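Local coordinates for putative uncharacterized protein smu.1604c (Streptococcus mutans, PDB 3L9F), which is probably a PadR-family transcription regulator that binds DNA as a dimer through a winged helix-turn-helix domain, at residues A[40-45]-A[79-84]. Numbering follows the deposited sequence.
Sequences IILGIL and RKLEKD
Leu-81 holds CG anti to its carbonyl carbon (chi1 -78°), and this carries the forked end of the side chain across to helix 37-44. On that side Ile-41 has CG2 anti to its backbone N (chi1 -72°, which sets CG1 beside N); that puts the CG2 methyl in front of the leucine and leaves the longer CG1 branch farther off. The two branches of Leu-81 then divide the work. CD1 goes to Ile-41, 3.7 Å from Ile-41 CG2 and 4.0 Å from Ile-41 CB. CD2 goes to the next residue along, lying 4.1 Å from CG of Leu-42, whose CB leaves the helix across the contact, while the end of the side chain comes nearer, CG first with the two methyls just beyond it. One leucine thus spans two consecutive residues of the opposing helix, held by apolar contact alone; the CA atoms of Leu-42 and Leu-81 stay 8.6 Å apart. All three side chains are buried. On the outer side of helix 74-83, Asp-84 OD2 receives Lys-80 NZ on its syn lone pair, 2.9 Å away, in a salt bridge. This buried contact joins two helices of what is consistent with the winged helix-turn-helix domain of PadR regulators: Thr-77 and Leu-78 also touch Ile-41, Ile-87 of strand 87-92 packs on both Leu-42 and Leu-81, and helix 52-62 meets Ile-40, Ile-44 and Leu-45.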
ATOM      1  N   ILE A  40      -8.388   0.393 -12.224  1.00 13.99           N
ATOM      2  CA  ILE A  40      -9.179  -0.606 -11.526  1.00 15.36           C
ATOM      3  C   ILE A  40     -10.674  -0.365 -11.772  1.00 15.39           C
ATOM      4  O   ILE A  40     -11.462  -1.318 -11.834  1.00 16.64           O
ATOM      5  CB  ILE A  40      -8.854  -0.663 -10.035  1.00 18.36           C
ATOM      6  CG1 ILE A  40      -9.590  -1.841  -9.388  1.00 16.20           C
ATOM      7  CG2 ILE A  40      -9.204   0.645  -9.378  1.00 21.03           C
ATOM      8  CD1 ILE A  40      -8.989  -2.263  -8.076  1.00 25.31           C
ATOM      9  N   ILE A  41     -11.064   0.895 -11.950  1.00 11.65           N
ATOM     10  CA  ILE A  41     -12.465   1.184 -12.239  1.00 11.26           C
ATOM     11  C   ILE A  41     -12.850   0.679 -13.622  1.00 15.54           C
ATOM     12  O   ILE A  41     -13.919   0.098 -13.795  1.00 15.16           O
ATOM     13  CB  ILE A  41     -12.809   2.684 -12.059  1.00 19.64           C
ATOM     14  CG1 ILE A  41     -12.821   3.029 -10.566  1.00 20.43           C
ATOM     15  CG2 ILE A  41     -14.172   3.003 -12.678  1.00 16.44           C
ATOM     16  CD1 ILE A  41     -12.702   4.502 -10.276  1.00 22.58           C
ATOM     17  N   LEU A  42     -11.980   0.879 -14.609  1.00 11.77           N
ATOM     18  CA  LEU A  42     -12.252   0.323 -15.931  1.00 11.53           C
ATOM     19  C   LEU A  42     -12.352  -1.188 -15.853  1.00 14.21           C
ATOM     20  O   LEU A  42     -13.182  -1.796 -16.532  1.00 12.33           O
ATOM     21  CB  LEU A  42     -11.167   0.714 -16.929  1.00 13.87           C
ATOM     22  CG  LEU A  42     -11.284   2.155 -17.396  1.00 10.90           C
ATOM     23  CD1 LEU A  42     -10.110   2.478 -18.326  1.00 12.36           C
ATOM     24  CD2 LEU A  42     -12.621   2.341 -18.102  1.00 12.43           C
ATOM     25  N   GLY A  43     -11.495  -1.791 -15.036  1.00 12.81           N
ATOM     26  CA  GLY A  43     -11.579  -3.222 -14.787  1.00 12.35           C
ATOM     27  C   GLY A  43     -12.937  -3.640 -14.238  1.00 12.39           C
ATOM     28  O   GLY A  43     -13.548  -4.608 -14.719  1.00 10.96           O
ATOM     29  N   ILE A  44     -13.411  -2.912 -13.229  1.00 10.42           N
ATOM     30  CA  ILE A  44     -14.708  -3.198 -12.626  1.00 11.42           C
ATOM     31  C   ILE A  44     -15.830  -3.057 -13.645  1.00 13.44           C
ATOM     32  O   ILE A  44     -16.773  -3.849 -13.654  1.00 14.05           O
ATOM     33  CB  ILE A  44     -14.982  -2.269 -11.434  1.00 13.59           C
ATOM     34  CG1 ILE A  44     -14.098  -2.661 -10.255  1.00 13.07           C
ATOM     35  CG2 ILE A  44     -16.444  -2.321 -11.033  1.00 11.04           C
ATOM     36  CD1 ILE A  44     -14.090  -1.656  -9.153  1.00 10.36           C
ATOM     37  N   LEU A  45     -15.705  -2.068 -14.526  1.00 11.83           N
ATOM     38  CA  LEU A  45     -16.729  -1.818 -15.539  1.00 14.01           C
ATOM     39  C   LEU A  45     -16.531  -2.626 -16.823  1.00 17.57           C
ATOM     40  O   LEU A  45     -17.295  -2.476 -17.771  1.00 17.49           O
ATOM     41  CB  LEU A  45     -16.797  -0.325 -15.870  1.00 13.99           C
ATOM     42  CG  LEU A  45     -17.309   0.551 -14.733  1.00 12.66           C
ATOM     43  CD1 LEU A  45     -17.214   2.024 -15.104  1.00 10.57           C
ATOM     44  CD2 LEU A  45     -18.753   0.166 -14.409  1.00 14.43           C
ATOM     45  N   ARG A  79     -15.681  10.904 -12.635  1.00 20.70           N
ATOM     46  CA  ARG A  79     -15.914  12.149 -13.356  1.00 22.82           C
ATOM     47  C   ARG A  79     -14.934  12.323 -14.509  1.00 22.01           C
ATOM     48  O   ARG A  79     -15.330  12.715 -15.609  1.00 21.90           O
ATOM     49  CB  ARG A  79     -15.876  13.357 -12.409  1.00 23.86           C
ATOM     50  CG  ARG A  79     -17.131  13.488 -11.540  1.00 32.08           C
ATOM     51  CD  ARG A  79     -17.286  14.880 -10.938  1.00 35.92           C
ATOM     52  NE  ARG A  79     -16.257  15.184  -9.946  1.00 34.80           N
ATOM     53  CZ  ARG A  79     -16.343  14.873  -8.655  1.00 32.19           C
ATOM     54  NH1 ARG A  79     -17.412  14.239  -8.193  1.00 38.45           N
ATOM     55  NH2 ARG A  79     -15.357  15.191  -7.826  1.00 34.28           N
ATOM     56  N   LYS A  80     -13.662  12.022 -14.263  1.00 21.14           N
ATOM     57  CA  LYS A  80     -12.634  12.177 -15.293  1.00 20.39           C
ATOM     58  C   LYS A  80     -12.755  11.125 -16.393  1.00 24.01           C
ATOM     59  O   LYS A  80     -12.585  11.422 -17.574  1.00 22.44           O
ATOM     60  CB  LYS A  80     -11.231  12.155 -14.686  1.00 21.31           C
ATOM     61  CG  LYS A  80     -10.141  12.420 -15.705  1.00 27.65           C
ATOM     62  CD  LYS A  80      -8.882  12.980 -15.057  1.00 42.47           C
ATOM     63  CE  LYS A  80      -7.796  13.190 -16.103  1.00 45.35           C
ATOM     64  NZ  LYS A  80      -8.365  13.800 -17.340  1.00 48.70           N
ATOM     65  N   LEU A  81     -13.052   9.890 -16.011  1.00 18.90           N
ATOM     66  CA  LEU A  81     -13.231   8.843 -17.000  1.00 16.06           C
ATOM     67  C   LEU A  81     -14.375   9.208 -17.931  1.00 15.72           C
ATOM     68  O   LEU A  81     -14.336   8.918 -19.124  1.00 20.60           O
ATOM     69  CB  LEU A  81     -13.531   7.504 -16.321  1.00 17.09           C
ATOM     70  CG  LEU A  81     -12.328   6.788 -15.714  1.00 20.15           C
ATOM     71  CD1 LEU A  81     -12.786   5.659 -14.799  1.00 14.84           C
ATOM     72  CD2 LEU A  81     -11.423   6.261 -16.820  1.00 20.46           C
ATOM     73  N   GLU A  82     -15.404   9.836 -17.378  1.00 18.39           N
ATOM     74  CA  GLU A  82     -16.532  10.257 -18.196  1.00 19.36           C
ATOM     75  C   GLU A  82     -16.101  11.385 -19.127  1.00 23.72           C
ATOM     76  O   GLU A  82     -16.385  11.351 -20.325  1.00 23.97           O
ATOM     77  CB  GLU A  82     -17.711  10.701 -17.336  1.00 19.08           C
ATOM     78  CG  GLU A  82     -18.978  10.884 -18.153  1.00 22.10           C
ATOM     79  CD  GLU A  82     -20.033  11.722 -17.458  1.00 32.33           C
ATOM     80  OE1 GLU A  82     -19.944  11.912 -16.221  1.00 30.60           O
ATOM     81  OE2 GLU A  82     -20.958  12.191 -18.162  1.00 34.63           O
ATOM     82  N   LYS A  83     -15.401  12.373 -18.578  1.00 23.34           N
ATOM     83  CA  LYS A  83     -14.917  13.491 -19.387  1.00 25.69           C
ATOM     84  C   LYS A  83     -14.044  12.995 -20.536  1.00 28.97           C
ATOM     85  O   LYS A  83     -14.156  13.469 -21.667  1.00 31.37           O
ATOM     86  CB  LYS A  83     -14.143  14.494 -18.526  1.00 26.86           C
ATOM     87  CG  LYS A  83     -13.639  15.705 -19.295  1.00 33.17           C
ATOM     88  CD  LYS A  83     -12.718  16.583 -18.455  1.00 37.02           C
ATOM     89  CE  LYS A  83     -13.493  17.436 -17.460  1.00 48.80           C
ATOM     90  NZ  LYS A  83     -12.741  18.674 -17.089  1.00 44.55           N
ATOM     91  N   ASP A  84     -13.191  12.018 -20.250  1.00 31.61           N
ATOM     92  CA  ASP A  84     -12.271  11.493 -21.255  1.00 23.67           C
ATOM     93  C   ASP A  84     -12.923  10.459 -22.177  1.00 26.81           C
ATOM     94  O   ASP A  84     -12.255   9.853 -23.018  1.00 23.20           O
ATOM     95  CB  ASP A  84     -11.015  10.926 -20.589  1.00 28.34           C
ATOM     96  CG  ASP A  84     -10.278  11.965 -19.747  1.00 38.90           C
ATOM     97  OD1 ASP A  84     -10.610  13.169 -19.835  1.00 42.83           O
ATOM     98  OD2 ASP A  84      -9.363  11.581 -18.990  1.00 42.21           O
TER